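Local coordinates for iron-regulated outer membrane protein (Neisseria meningitidis, PDB 4B7O) that probably takes up iron across the meningococcal outer membrane as a TonB-dependent transporter, a beta-barrel with a plug domain, at residues 226-234 / 714-722; 660-668 / 681-689. All coordinates share one frame; numbering follows the deposited sequence.

Contact 1: 226-234 / 714-722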
ATOM      1  N   TYR A 226      10.336  -8.281  18.602  1.00 35.90           N
ATOM      2  CA  TYR A 226       9.109  -8.191  19.363  1.00 35.14           C
ATOM      3  C   TYR A 226       8.789  -9.590  19.828  1.00 35.51           C
ATOM      4  O   TYR A 226       9.191 -10.591  19.219  1.00 36.19           O
ATOM      5  CB  TYR A 226       7.972  -7.558  18.493  1.00 36.42           C
ATOM      6  CG  TYR A 226       7.520  -8.442  17.309  1.00 35.15           C
ATOM      7  CD1 TYR A 226       6.600  -9.468  17.514  1.00 32.49           C
ATOM      8  CD2 TYR A 226       8.034  -8.266  16.014  1.00 34.31           C
ATOM      9  CE1 TYR A 226       6.165 -10.283  16.485  1.00 32.81           C
ATOM     10  CE2 TYR A 226       7.624  -9.104  14.958  1.00 34.42           C
ATOM     11  CZ  TYR A 226       6.683 -10.122  15.215  1.00 36.01           C
ATOM     12  OH  TYR A 226       6.247 -11.010  14.256  1.00 30.37           O
ATOM     13  N   GLU A 227       8.056  -9.699  20.902  1.00 37.19           N
ATOM     14  CA  GLU A 227       7.594 -11.030  21.211  1.00 44.26           C
ATOM     15  C   GLU A 227       6.103 -11.237  20.996  1.00 40.05           C
ATOM     16  O   GLU A 227       5.287 -10.368  21.267  1.00 37.98           O
ATOM     17  CB  GLU A 227       8.043 -11.494  22.588  1.00 47.14           C
ATOM     18  CG  GLU A 227       7.946 -10.479  23.690  1.00 49.86           C
ATOM     19  CD  GLU A 227       8.273 -11.126  25.028  1.00 60.84           C
ATOM     20  OE1 GLU A 227       7.397 -11.826  25.599  1.00 60.43           O
ATOM     21  OE2 GLU A 227       9.416 -10.960  25.499  1.00 58.97           O
ATOM     22  N   ALA A 228       5.807 -12.432  20.515  1.00 38.69           N
ATOM     23  CA  ALA A 228       4.509 -12.873  20.131  1.00 39.12           C
ATOM     24  C   ALA A 228       3.731 -13.283  21.346  1.00 38.36           C
ATOM     25  O   ALA A 228       4.223 -13.165  22.462  1.00 41.12           O
ATOM     26  CB  ALA A 228       4.660 -14.011  19.138  1.00 37.26           C
ATOM     27  N   GLY A 229       2.488 -13.712  21.145  1.00 39.91           N
ATOM     28  CA  GLY A 229       1.577 -13.999  22.264  1.00 46.47           C
ATOM     29  C   GLY A 229       1.814 -15.305  23.027  1.00 52.35           C
ATOM     30  O   GLY A 229       2.621 -16.171  22.618  1.00 52.42           O
ATOM     31  N   LYS A 230       1.101 -15.435  24.141  1.00 52.29           N
ATOM     32  CA  LYS A 230       1.180 -16.607  24.990  1.00 51.55           C
ATOM     33  C   LYS A 230       1.278 -17.841  24.176  1.00 50.35           C
ATOM     34  O   LYS A 230       0.306 -18.239  23.549  1.00 49.21           O
ATOM     35  CB  LYS A 230      -0.047 -16.733  25.874  1.00 55.11           C
ATOM     36  CG  LYS A 230       0.262 -17.482  27.172  1.00 68.03           C
ATOM     37  CD  LYS A 230      -0.981 -17.866  27.996  1.00 64.02           C
ATOM     38  CE  LYS A 230      -0.585 -18.803  29.155  1.00 69.56           C
ATOM     39  NZ  LYS A 230      -1.585 -18.924  30.265  1.00 65.73           N
ATOM     40  N   GLY A 231       2.474 -18.430  24.175  1.00 54.25           N
ATOM     41  CA  GLY A 231       2.663 -19.810  23.717  1.00 45.98           C
ATOM     42  C   GLY A 231       3.524 -19.917  22.500  1.00 44.58           C
ATOM     43  O   GLY A 231       3.847 -20.997  22.076  1.00 48.36           O
ATOM     44  N   PHE A 232       3.876 -18.796  21.897  1.00 43.69           N
ATOM     45  CA  PHE A 232       4.880 -18.831  20.838  1.00 43.07           C
ATOM     46  C   PHE A 232       6.246 -19.194  21.444  1.00 44.23           C
ATOM     47  O   PHE A 232       6.606 -18.711  22.543  1.00 38.01           O
ATOM     48  CB  PHE A 232       4.980 -17.456  20.175  1.00 43.36           C
ATOM     49  CG  PHE A 232       6.094 -17.340  19.169  1.00 42.42           C
ATOM     50  CD1 PHE A 232       6.057 -18.075  17.952  1.00 45.44           C
ATOM     51  CD2 PHE A 232       7.196 -16.516  19.434  1.00 38.73           C
ATOM     52  CE1 PHE A 232       7.093 -17.970  17.031  1.00 41.81           C
ATOM     53  CE2 PHE A 232       8.226 -16.396  18.523  1.00 34.52           C
ATOM     54  CZ  PHE A 232       8.179 -17.120  17.317  1.00 43.72           C
ATOM     55  N   ARG A 233       6.979 -20.028  20.706  1.00 42.99           N
ATOM     56  CA  ARG A 233       8.363 -20.348  20.986  1.00 43.19           C
ATOM     57  C   ARG A 233       9.262 -20.165  19.783  1.00 44.09           C
ATOM     58  O   ARG A 233       9.022 -20.720  18.691  1.00 43.68           O
ATOM     59  CB  ARG A 233       8.516 -21.763  21.563  1.00 48.69           C
ATOM     60  CG  ARG A 233       8.169 -21.901  23.041  1.00 56.61           C
ATOM     61  CD  ARG A 233       8.757 -20.768  23.885  1.00 68.38           C
ATOM     62  NE  ARG A 233       8.179 -20.681  25.249  1.00 81.06           N
ATOM     63  CZ  ARG A 233       8.842 -20.887  26.403  1.00 85.90           C
ATOM     64  NH1 ARG A 233      10.140 -21.185  26.413  1.00 83.82           N
ATOM     65  NH2 ARG A 233       8.210 -20.774  27.568  1.00 68.44           N
ATOM     66  N   ASN A 234      10.288 -19.333  19.981  1.00 43.24           N
ATOM     67  CA  ASN A 234      11.494 -19.279  19.135  1.00 45.05           C
ATOM     68  C   ASN A 234      12.057 -20.633  18.729  1.00 45.46           C
ATOM     69  O   ASN A 234      11.789 -21.624  19.389  1.00 40.36           O
ATOM     70  CB  ASN A 234      12.621 -18.722  20.004  1.00 44.58           C
ATOM     71  CG  ASN A 234      13.064 -17.407  19.543  1.00 45.30           C
ATOM     72  OD1 ASN A 234      13.252 -17.224  18.354  1.00 58.37           O
ATOM     73  ND2 ASN A 234      13.213 -16.472  20.439  1.00 41.50           N
ATOM     74  N   VAL A 714      -4.346  -7.054  24.484  1.00 41.49           N
ATOM     75  CA  VAL A 714      -4.397  -7.003  25.923  1.00 37.21           C
ATOM     76  C   VAL A 714      -4.344  -8.407  26.449  1.00 41.64           C
ATOM     77  O   VAL A 714      -3.763  -8.644  27.549  1.00 44.16           O
ATOM     78  CB  VAL A 714      -5.725  -6.374  26.471  1.00 41.06           C
ATOM     79  CG1 VAL A 714      -5.571  -5.946  27.918  1.00 42.78           C
ATOM     80  CG2 VAL A 714      -6.119  -5.149  25.705  1.00 39.77           C
ATOM     81  N   PHE A 715      -4.972  -9.349  25.729  1.00 41.29           N
ATOM     82  CA  PHE A 715      -4.966 -10.741  26.213  1.00 37.00           C
ATOM     83  C   PHE A 715      -3.773 -11.506  25.722  1.00 39.42           C
ATOM     84  O   PHE A 715      -3.699 -12.734  25.883  1.00 41.87           O
ATOM     85  CB  PHE A 715      -6.274 -11.459  25.936  1.00 37.29           C
ATOM     86  CG  PHE A 715      -7.419 -10.773  26.561  1.00 39.19           C
ATOM     87  CD1 PHE A 715      -7.602 -10.817  27.961  1.00 41.03           C
ATOM     88  CD2 PHE A 715      -8.267  -9.985  25.797  1.00 35.85           C
ATOM     89  CE1 PHE A 715      -8.670 -10.138  28.564  1.00 42.08           C
ATOM     90  CE2 PHE A 715      -9.319  -9.306  26.392  1.00 35.30           C
ATOM     91  CZ  PHE A 715      -9.522  -9.363  27.771  1.00 37.93           C
ATOM     92  N   ASN A 716      -2.822 -10.784  25.126  1.00 37.59           N
ATOM     93  CA  ASN A 716      -1.587 -11.417  24.715  1.00 40.74           C
ATOM     94  C   ASN A 716      -1.859 -12.671  23.898  1.00 40.94           C
ATOM     95  O   ASN A 716      -1.293 -13.725  24.126  1.00 43.26           O
ATOM     96  CB  ASN A 716      -0.703 -11.760  25.932  1.00 39.52           C
ATOM     97  CG  ASN A 716       0.710 -12.080  25.505  1.00 42.30           C
ATOM     98  OD1 ASN A 716       1.202 -11.507  24.545  1.00 40.50           O
ATOM     99  ND2 ASN A 716       1.329 -13.033  26.148  1.00 45.09           N
ATOM    100  N   THR A 717      -2.732 -12.509  22.924  1.00 45.15           N
ATOM    101  CA  THR A 717      -3.134 -13.543  22.002  1.00 45.70           C
ATOM    102  C   THR A 717      -2.062 -13.885  21.054  1.00 43.24           C
ATOM    103  O   THR A 717      -1.398 -13.026  20.462  1.00 44.74           O
ATOM    104  CB  THR A 717      -4.279 -13.083  21.103  1.00 42.53           C
ATOM    105  OG1 THR A 717      -5.340 -12.621  21.929  1.00 50.98           O
ATOM    106  CG2 THR A 717      -4.732 -14.212  20.246  1.00 35.61           C
ATOM    107  N   PHE A 718      -1.976 -15.175  20.853  1.00 42.86           N
ATOM    108  CA  PHE A 718      -0.999 -15.726  19.993  1.00 40.93           C
ATOM    109  C   PHE A 718      -1.773 -16.043  18.759  1.00 41.48           C
ATOM    110  O   PHE A 718      -2.757 -16.788  18.817  1.00 45.83           O
ATOM    111  CB  PHE A 718      -0.424 -16.984  20.659  1.00 42.01           C
ATOM    112  CG  PHE A 718       0.497 -17.790  19.771  1.00 43.37           C
ATOM    113  CD1 PHE A 718       1.288 -17.169  18.800  1.00 39.34           C
ATOM    114  CD2 PHE A 718       0.596 -19.178  19.938  1.00 43.11           C
ATOM    115  CE1 PHE A 718       2.116 -17.921  17.965  1.00 43.36           C
ATOM    116  CE2 PHE A 718       1.448 -19.944  19.135  1.00 45.29           C
ATOM    117  CZ  PHE A 718       2.198 -19.320  18.132  1.00 47.87           C
ATOM    118  N   TYR A 719      -1.351 -15.472  17.641  1.00 36.94           N
ATOM    119  CA  TYR A 719      -2.005 -15.773  16.397  1.00 37.30           C
ATOM    120  C   TYR A 719      -1.125 -15.437  15.220  1.00 35.73           C
ATOM    121  O   TYR A 719      -0.170 -14.691  15.343  1.00 35.65           O
ATOM    122  CB  TYR A 719      -3.297 -14.939  16.280  1.00 39.24           C
ATOM    123  CG  TYR A 719      -3.053 -13.414  16.111  1.00 38.44           C
ATOM    124  CD1 TYR A 719      -2.833 -12.582  17.219  1.00 34.96           C
ATOM    125  CD2 TYR A 719      -3.080 -12.824  14.846  1.00 33.94           C
ATOM    126  CE1 TYR A 719      -2.637 -11.223  17.061  1.00 35.81           C
ATOM    127  CE2 TYR A 719      -2.871 -11.467  14.665  1.00 34.92           C
ATOM    128  CZ  TYR A 719      -2.660 -10.661  15.783  1.00 40.49           C
ATOM    129  OH  TYR A 719      -2.461  -9.293  15.614  1.00 40.56           O
ATOM    130  N   TYR A 720      -1.532 -15.939  14.062  1.00 38.34           N
ATOM    131  CA  TYR A 720      -0.982 -15.567  12.791  1.00 37.98           C
ATOM    132  C   TYR A 720      -2.066 -14.900  11.963  1.00 41.02           C
ATOM    133  O   TYR A 720      -3.149 -15.508  11.744  1.00 37.29           O
ATOM    134  CB  TYR A 720      -0.469 -16.808  12.034  1.00 38.35           C
ATOM    135  CG  TYR A 720       0.743 -17.406  12.671  1.00 38.57           C
ATOM    136  CD1 TYR A 720       2.017 -16.928  12.383  1.00 38.75           C
ATOM    137  CD2 TYR A 720       0.610 -18.442  13.587  1.00 40.94           C
ATOM    138  CE1 TYR A 720       3.137 -17.466  13.017  1.00 40.55           C
ATOM    139  CE2 TYR A 720       1.709 -18.999  14.192  1.00 43.08           C
ATOM    140  CZ  TYR A 720       2.966 -18.493  13.907  1.00 39.20           C
ATOM    141  OH  TYR A 720       4.012 -19.061  14.543  1.00 44.05           O
ATOM    142  N   PRO A 721      -1.764 -13.677  11.459  1.00 37.27           N
ATOM    143  CA  PRO A 721      -2.607 -12.891  10.548  1.00 37.20           C
ATOM    144  C   PRO A 721      -2.716 -13.670   9.262  1.00 41.37           C
ATOM    145  O   PRO A 721      -1.787 -14.406   8.952  1.00 43.62           O
ATOM    146  CB  PRO A 721      -1.791 -11.626  10.257  1.00 34.79           C
ATOM    147  CG  PRO A 721      -0.629 -11.651  11.162  1.00 36.54           C
ATOM    148  CD  PRO A 721      -0.500 -13.006  11.798  1.00 38.56           C
ATOM    149  N   HIS A 722      -3.766 -13.434   8.477  1.00 40.33           N
ATOM    150  CA  HIS A 722      -4.034 -14.252   7.286  1.00 38.85           C
ATOM    151  C   HIS A 722      -3.396 -13.802   6.061  1.00 35.90           C
ATOM    152  O   HIS A 722      -3.309 -14.585   5.137  1.00 37.85           O
ATOM    153  CB  HIS A 722      -5.537 -14.431   7.029  1.00 41.43           C
ATOM    154  CG  HIS A 722      -6.265 -15.118   8.150  1.00 39.51           C
ATOM    155  ND1 HIS A 722      -7.571 -15.420   8.084  1.00 43.02           N
ATOM    156  CD2 HIS A 722      -5.826 -15.536   9.396  1.00 39.48           C
ATOM    157  CE1 HIS A 722      -7.953 -16.019   9.228  1.00 39.97           C
ATOM    158  NE2 HIS A 722      -6.884 -16.098  10.028  1.00 39.67           N
TER
HETATM  159  O   HOH W   1       0.810 -13.723  18.404  1.00 33.02           O
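Phe718 lays one ring face against the turn 229-232, where it overlaps the backbone and CB of Phe232. The turn is a type II beta turn, closed by Phe232 N to Gly229 O, in the loop between strands 212-223 and 246-259 of a TonB-dependent barrel; residues 714-722 belong to the loop that leads into the last strand, 736-744. Phe232 CB stands 4.0 Å from the centroid of the Phe718 ring, 24° off its normal, which identifies a CH-pi contact, and Phe232 N sits over the centre of the same face. The rings themselves meet obliquely, centroids 6.0 Å apart. Phe718 CB lies 3.2 Å from Lys230 O; with CG anti to the backbone N (chi1 172°) the ring is carried on across the turn to Phe232. Tyr720 OH reaches Phe232 CD1 at 4.1 Å, a looser, oblique touch.

The backbones are joined directly by one hydrogen bond, Lys230 N to Asn716 O (2.9 Å, N-H...O 148°), the donor somewhat tilted from the carbonyl plane. Asn716 also brings its amide up to Gly229, with OD1 3.4 Å from Gly229 CA; that oxygen accepts from Arg735 N. Gly229 itself fits close against residues 716-718, its CA 3.6 Å from Thr717 O. A water at the edge of the Phe718 ring, in its plane, completes the junction: it accepts from Gly229 N and from Tyr719 N, and lies 3.1 Å from Thr717 O, to which it may donate.

Contact 2: 660-668 / 681-689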
ATOM      1  N   TYR A 660     -11.565  -8.964  15.094  1.00 35.79           N
ATOM      2  CA  TYR A 660     -11.745 -10.378  15.134  1.00 35.73           C
ATOM      3  C   TYR A 660     -11.784 -10.866  13.747  1.00 35.66           C
ATOM      4  O   TYR A 660     -12.532 -10.345  12.904  1.00 38.89           O
ATOM      5  CB  TYR A 660     -13.029 -10.736  15.869  1.00 42.15           C
ATOM      6  CG  TYR A 660     -12.872 -10.746  17.401  1.00 50.03           C
ATOM      7  CD1 TYR A 660     -12.546  -9.567  18.105  1.00 46.27           C
ATOM      8  CD2 TYR A 660     -13.071 -11.944  18.155  1.00 50.13           C
ATOM      9  CE1 TYR A 660     -12.416  -9.573  19.495  1.00 47.32           C
ATOM     10  CE2 TYR A 660     -12.954 -11.942  19.554  1.00 46.85           C
ATOM     11  CZ  TYR A 660     -12.633 -10.759  20.199  1.00 44.13           C
ATOM     12  OH  TYR A 660     -12.494 -10.731  21.544  1.00 48.36           O
ATOM     13  N   VAL A 661     -10.950 -11.858  13.466  1.00 37.45           N
ATOM     14  CA  VAL A 661     -11.054 -12.529  12.185  1.00 34.79           C
ATOM     15  C   VAL A 661     -11.379 -13.992  12.325  1.00 38.32           C
ATOM     16  O   VAL A 661     -10.824 -14.698  13.164  1.00 40.84           O
ATOM     17  CB  VAL A 661      -9.962 -12.146  11.152  1.00 37.19           C
ATOM     18  CG1 VAL A 661      -9.050 -11.054  11.656  1.00 34.42           C
ATOM     19  CG2 VAL A 661      -9.237 -13.335  10.539  1.00 39.06           C
ATOM     20  N   GLN A 662     -12.354 -14.410  11.538  1.00 38.12           N
ATOM     21  CA  GLN A 662     -12.856 -15.768  11.563  1.00 41.26           C
ATOM     22  C   GLN A 662     -11.918 -16.689  10.743  1.00 38.91           C
ATOM     23  O   GLN A 662     -11.105 -16.231   9.957  1.00 39.40           O
ATOM     24  CB  GLN A 662     -14.282 -15.787  10.991  1.00 40.17           C
ATOM     25  CG  GLN A 662     -15.252 -15.134  11.935  1.00 45.35           C
ATOM     26  CD  GLN A 662     -16.693 -15.354  11.532  1.00 46.70           C
ATOM     27  OE1 GLN A 662     -17.309 -14.505  10.882  1.00 45.04           O
ATOM     28  NE2 GLN A 662     -17.256 -16.472  11.965  1.00 46.56           N
ATOM     29  N   LYS A 663     -12.059 -17.978  10.966  1.00 37.18           N
ATOM     30  CA  LYS A 663     -11.293 -19.027  10.348  1.00 40.38           C
ATOM     31  C   LYS A 663     -11.477 -18.943   8.850  1.00 39.23           C
ATOM     32  O   LYS A 663     -12.568 -18.804   8.372  1.00 41.97           O
ATOM     33  CB  LYS A 663     -11.854 -20.356  10.903  1.00 45.10           C
ATOM     34  CG  LYS A 663     -11.183 -21.668  10.488  1.00 54.97           C
ATOM     35  CD  LYS A 663     -11.848 -22.858  11.200  1.00 57.07           C
ATOM     36  CE  LYS A 663     -11.772 -24.144  10.381  1.00 65.32           C
ATOM     37  NZ  LYS A 663     -12.930 -25.065  10.633  1.00 69.86           N
ATOM     38  N   ALA A 664     -10.399 -19.007   8.097  1.00 41.87           N
ATOM     39  CA  ALA A 664     -10.496 -19.107   6.645  1.00 41.01           C
ATOM     40  C   ALA A 664     -10.035 -20.480   6.235  1.00 46.45           C
ATOM     41  O   ALA A 664      -9.347 -21.164   6.997  1.00 46.08           O
ATOM     42  CB  ALA A 664      -9.605 -18.077   5.986  1.00 41.73           C
ATOM     43  N   VAL A 665     -10.393 -20.872   5.015  1.00 46.16           N
ATOM     44  CA  VAL A 665      -9.990 -22.146   4.448  1.00 41.89           C
ATOM     45  C   VAL A 665      -9.860 -21.878   2.952  1.00 44.98           C
ATOM     46  O   VAL A 665     -10.540 -20.974   2.412  1.00 40.95           O
ATOM     47  CB  VAL A 665     -11.046 -23.272   4.661  1.00 45.02           C
ATOM     48  CG1 VAL A 665     -11.701 -23.203   6.041  1.00 46.40           C
ATOM     49  CG2 VAL A 665     -12.133 -23.223   3.588  1.00 45.01           C
ATOM     50  N   GLY A 666      -9.017 -22.662   2.281  1.00 39.63           N
ATOM     51  CA  GLY A 666      -8.809 -22.508   0.851  1.00 38.36           C
ATOM     52  C   GLY A 666      -7.679 -21.559   0.460  1.00 43.77           C
ATOM     53  O   GLY A 666      -7.400 -20.536   1.115  1.00 37.92           O
ATOM     54  N   SER A 667      -7.040 -21.926  -0.637  1.00 40.57           N
ATOM     55  CA  SER A 667      -6.022 -21.124  -1.285  1.00 38.53           C
ATOM     56  C   SER A 667      -6.730 -20.070  -2.118  1.00 41.03           C
ATOM     57  O   SER A 667      -7.921 -20.230  -2.448  1.00 41.69           O
ATOM     58  CB  SER A 667      -5.178 -22.073  -2.191  1.00 40.32           C
ATOM     59  OG  SER A 667      -4.304 -21.386  -3.097  1.00 41.24           O
ATOM     60  N   ILE A 668      -6.019 -19.011  -2.504  1.00 40.96           N
ATOM     61  CA  ILE A 668      -6.561 -18.157  -3.553  1.00 42.62           C
ATOM     62  C   ILE A 668      -6.646 -18.894  -4.932  1.00 46.99           C
ATOM     63  O   ILE A 668      -7.419 -18.479  -5.808  1.00 42.72           O
ATOM     64  CB  ILE A 668      -5.777 -16.844  -3.679  1.00 40.73           C
ATOM     65  CG1 ILE A 668      -4.321 -17.128  -4.041  1.00 43.86           C
ATOM     66  CG2 ILE A 668      -5.856 -16.051  -2.394  1.00 38.75           C
ATOM     67  CD1 ILE A 668      -3.577 -15.922  -4.614  1.00 39.25           C
ATOM     68  N   GLU A 681      -1.786 -28.371  -0.964  1.00 51.51           N
ATOM     69  CA  GLU A 681      -1.916 -27.977   0.444  1.00 56.10           C
ATOM     70  C   GLU A 681      -3.388 -27.784   0.808  1.00 57.46           C
ATOM     71  O   GLU A 681      -4.167 -27.139   0.079  1.00 60.03           O
ATOM     72  CB  GLU A 681      -1.134 -26.708   0.769  1.00 55.46           C
ATOM     73  CG  GLU A 681       0.312 -26.678   0.300  1.00 57.81           C
ATOM     74  CD  GLU A 681       1.056 -25.444   0.810  1.00 59.99           C
ATOM     75  OE1 GLU A 681       1.438 -25.426   2.021  1.00 58.29           O
ATOM     76  OE2 GLU A 681       1.244 -24.495  -0.004  1.00 57.01           O
ATOM     77  N   ASN A 682      -3.778 -28.331   1.940  1.00 48.98           N
ATOM     78  CA  ASN A 682      -5.103 -28.088   2.388  1.00 50.16           C
ATOM     79  C   ASN A 682      -5.176 -26.855   3.323  1.00 46.97           C
ATOM     80  O   ASN A 682      -5.196 -26.999   4.540  1.00 49.49           O
ATOM     81  CB  ASN A 682      -5.651 -29.331   3.068  1.00 50.14           C
ATOM     82  CG  ASN A 682      -7.029 -29.093   3.582  1.00 58.35           C
ATOM     83  OD1 ASN A 682      -7.923 -28.753   2.800  1.00 55.12           O
ATOM     84  ND2 ASN A 682      -7.204 -29.171   4.903  1.00 60.82           N
ATOM     85  N   VAL A 683      -5.231 -25.659   2.736  1.00 46.51           N
ATOM     86  CA  VAL A 683      -5.179 -24.365   3.469  1.00 41.99           C
ATOM     87  C   VAL A 683      -6.342 -24.092   4.425  1.00 46.12           C
ATOM     88  O   VAL A 683      -7.498 -24.042   4.017  1.00 41.91           O
ATOM     89  CB  VAL A 683      -5.047 -23.176   2.496  1.00 44.55           C
ATOM     90  CG1 VAL A 683      -5.133 -21.832   3.230  1.00 45.22           C
ATOM     91  CG2 VAL A 683      -3.766 -23.279   1.701  1.00 35.27           C
ATOM     92  N   VAL A 684      -5.995 -23.906   5.707  1.00 54.34           N
ATOM     93  CA  VAL A 684      -6.904 -23.543   6.804  1.00 47.43           C
ATOM     94  C   VAL A 684      -6.197 -22.507   7.651  1.00 48.97           C
ATOM     95  O   VAL A 684      -5.011 -22.684   7.932  1.00 46.68           O
ATOM     96  CB  VAL A 684      -7.115 -24.744   7.744  1.00 48.33           C
ATOM     97  CG1 VAL A 684      -7.818 -24.317   9.027  1.00 47.50           C
ATOM     98  CG2 VAL A 684      -7.877 -25.853   7.021  1.00 48.31           C
ATOM     99  N   ARG A 685      -6.899 -21.455   8.100  1.00 46.98           N
ATOM    100  CA  ARG A 685      -6.247 -20.410   8.919  1.00 40.79           C
ATOM    101  C   ARG A 685      -7.111 -20.203  10.122  1.00 41.04           C
ATOM    102  O   ARG A 685      -8.278 -19.838  10.004  1.00 40.47           O
ATOM    103  CB  ARG A 685      -5.968 -19.080   8.162  1.00 39.89           C
ATOM    104  CG  ARG A 685      -5.580 -19.247   6.683  1.00 44.72           C
ATOM    105  CD  ARG A 685      -5.469 -17.955   5.873  1.00 46.22           C
ATOM    106  NE  ARG A 685      -4.082 -17.707   5.596  1.00 51.21           N
ATOM    107  CZ  ARG A 685      -3.482 -17.765   4.406  1.00 54.06           C
ATOM    108  NH1 ARG A 685      -4.126 -18.006   3.267  1.00 45.42           N
ATOM    109  NH2 ARG A 685      -2.185 -17.533   4.369  1.00 53.07           N
ATOM    110  N   LYS A 686      -6.544 -20.460  11.286  1.00 39.31           N
ATOM    111  CA  LYS A 686      -7.268 -20.297  12.520  1.00 42.23           C
ATOM    112  C   LYS A 686      -7.684 -18.832  12.697  1.00 41.00           C
ATOM    113  O   LYS A 686      -6.951 -17.920  12.376  1.00 49.15           O
ATOM    114  CB  LYS A 686      -6.351 -20.685  13.667  1.00 44.30           C
ATOM    115  CG  LYS A 686      -6.045 -22.179  13.760  1.00 50.79           C
ATOM    116  CD  LYS A 686      -5.093 -22.476  14.932  1.00 51.46           C
ATOM    117  CE  LYS A 686      -5.715 -22.056  16.269  1.00 50.16           C
ATOM    118  NZ  LYS A 686      -5.052 -22.725  17.429  1.00 59.34           N
ATOM    119  N   GLY A 687      -8.855 -18.597  13.215  1.00 37.83           N
ATOM    120  CA  GLY A 687      -9.260 -17.253  13.443  1.00 38.35           C
ATOM    121  C   GLY A 687      -8.780 -16.813  14.802  1.00 42.72           C
ATOM    122  O   GLY A 687      -8.311 -17.624  15.583  1.00 47.02           O
ATOM    123  N   PHE A 688      -8.919 -15.523  15.104  1.00 41.48           N
ATOM    124  CA  PHE A 688      -8.377 -15.011  16.337  1.00 40.00           C
ATOM    125  C   PHE A 688      -9.094 -13.701  16.672  1.00 37.98           C
ATOM    126  O   PHE A 688      -9.755 -13.073  15.813  1.00 37.70           O
ATOM    127  CB  PHE A 688      -6.868 -14.748  16.147  1.00 36.76           C
ATOM    128  CG  PHE A 688      -6.573 -13.853  14.969  1.00 34.37           C
ATOM    129  CD1 PHE A 688      -6.546 -12.460  15.122  1.00 35.35           C
ATOM    130  CD2 PHE A 688      -6.363 -14.404  13.690  1.00 36.11           C
ATOM    131  CE1 PHE A 688      -6.341 -11.622  14.013  1.00 36.96           C
ATOM    132  CE2 PHE A 688      -6.084 -13.589  12.597  1.00 35.17           C
ATOM    133  CZ  PHE A 688      -6.099 -12.199  12.743  1.00 35.46           C
ATOM    134  N   GLY A 689      -8.909 -13.287  17.914  1.00 33.31           N
ATOM    135  CA  GLY A 689      -9.429 -12.066  18.419  1.00 34.17           C
ATOM    136  C   GLY A 689      -8.374 -11.271  19.120  1.00 39.01           C
ATOM    137  O   GLY A 689      -7.701 -11.790  20.008  1.00 44.39           O
TER
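The Tyr660 ring carries Gly689 CA over the centre of one face, 3.6 Å from the centroid and 9° off the normal, so this is a CH-pi contact; its hydroxyl bonds to Asn691. The Phe688 ring meets Val661 obliquely, CZ 3.3 Å from Val661 CG1, and stacks elsewhere on Tyr719. These rings belong to neighbouring strands of the transporter's beta-barrel, 652-665 and 684-697, which run antiparallel. Phe688 CG lies between its backbone N and carbonyl carbon (chi1 54°), which turns the ring back toward Val661.

Two hydrogen-bonded pairs hold the strands. Val661 and Phe688 exchange both backbone bonds, and Val661 N approaches Phe688 O almost head-on, with a C=O...N angle of 169°. Ala664 and Arg685 do the same, Arg685 N reaching Ala664 O at 2.7 Å. The pairing is interrupted between them: Lys663 CA comes within 3.1 Å of Arg685 O as a CA-H...O contact, while Gly687 CA lies 3.0 Å from Val661 O. Side chains of Val661, Ala664, Arg685 and Phe688 share one face of the sheet, and His722 packs on Val661 and Arg685.

Beyond the Val665-Val684 pair, Val683 turns its side chain toward Gly666, placing CG1 3.4 Å from Gly666 O, and Gly666 N donates to Val683 O at 2.7 Å.

How the contacts relate
The two contacts lie about 16 Å apart, centre to centre, on the same side of the chain's centre. Contact 2 comes between the two segments of contact 1 in sequence: 226-234 is followed by 660-668, then 681-689, then 714-722. Contact 2 pairs adjacent barrel strands, whereas contact 1 joins two loops, one of them following strand 705-712, which is the next neighbour of strand 684-697. Segment 714-722 connects them: His722 NE2 probably hydrogen-bonds to Lys686 O at 3.0 Å, and Thr717 OG1 probably to Gly689 O at 3.2 Å. The loop before the final strand is thus tied both to the barrel wall and to an early loop.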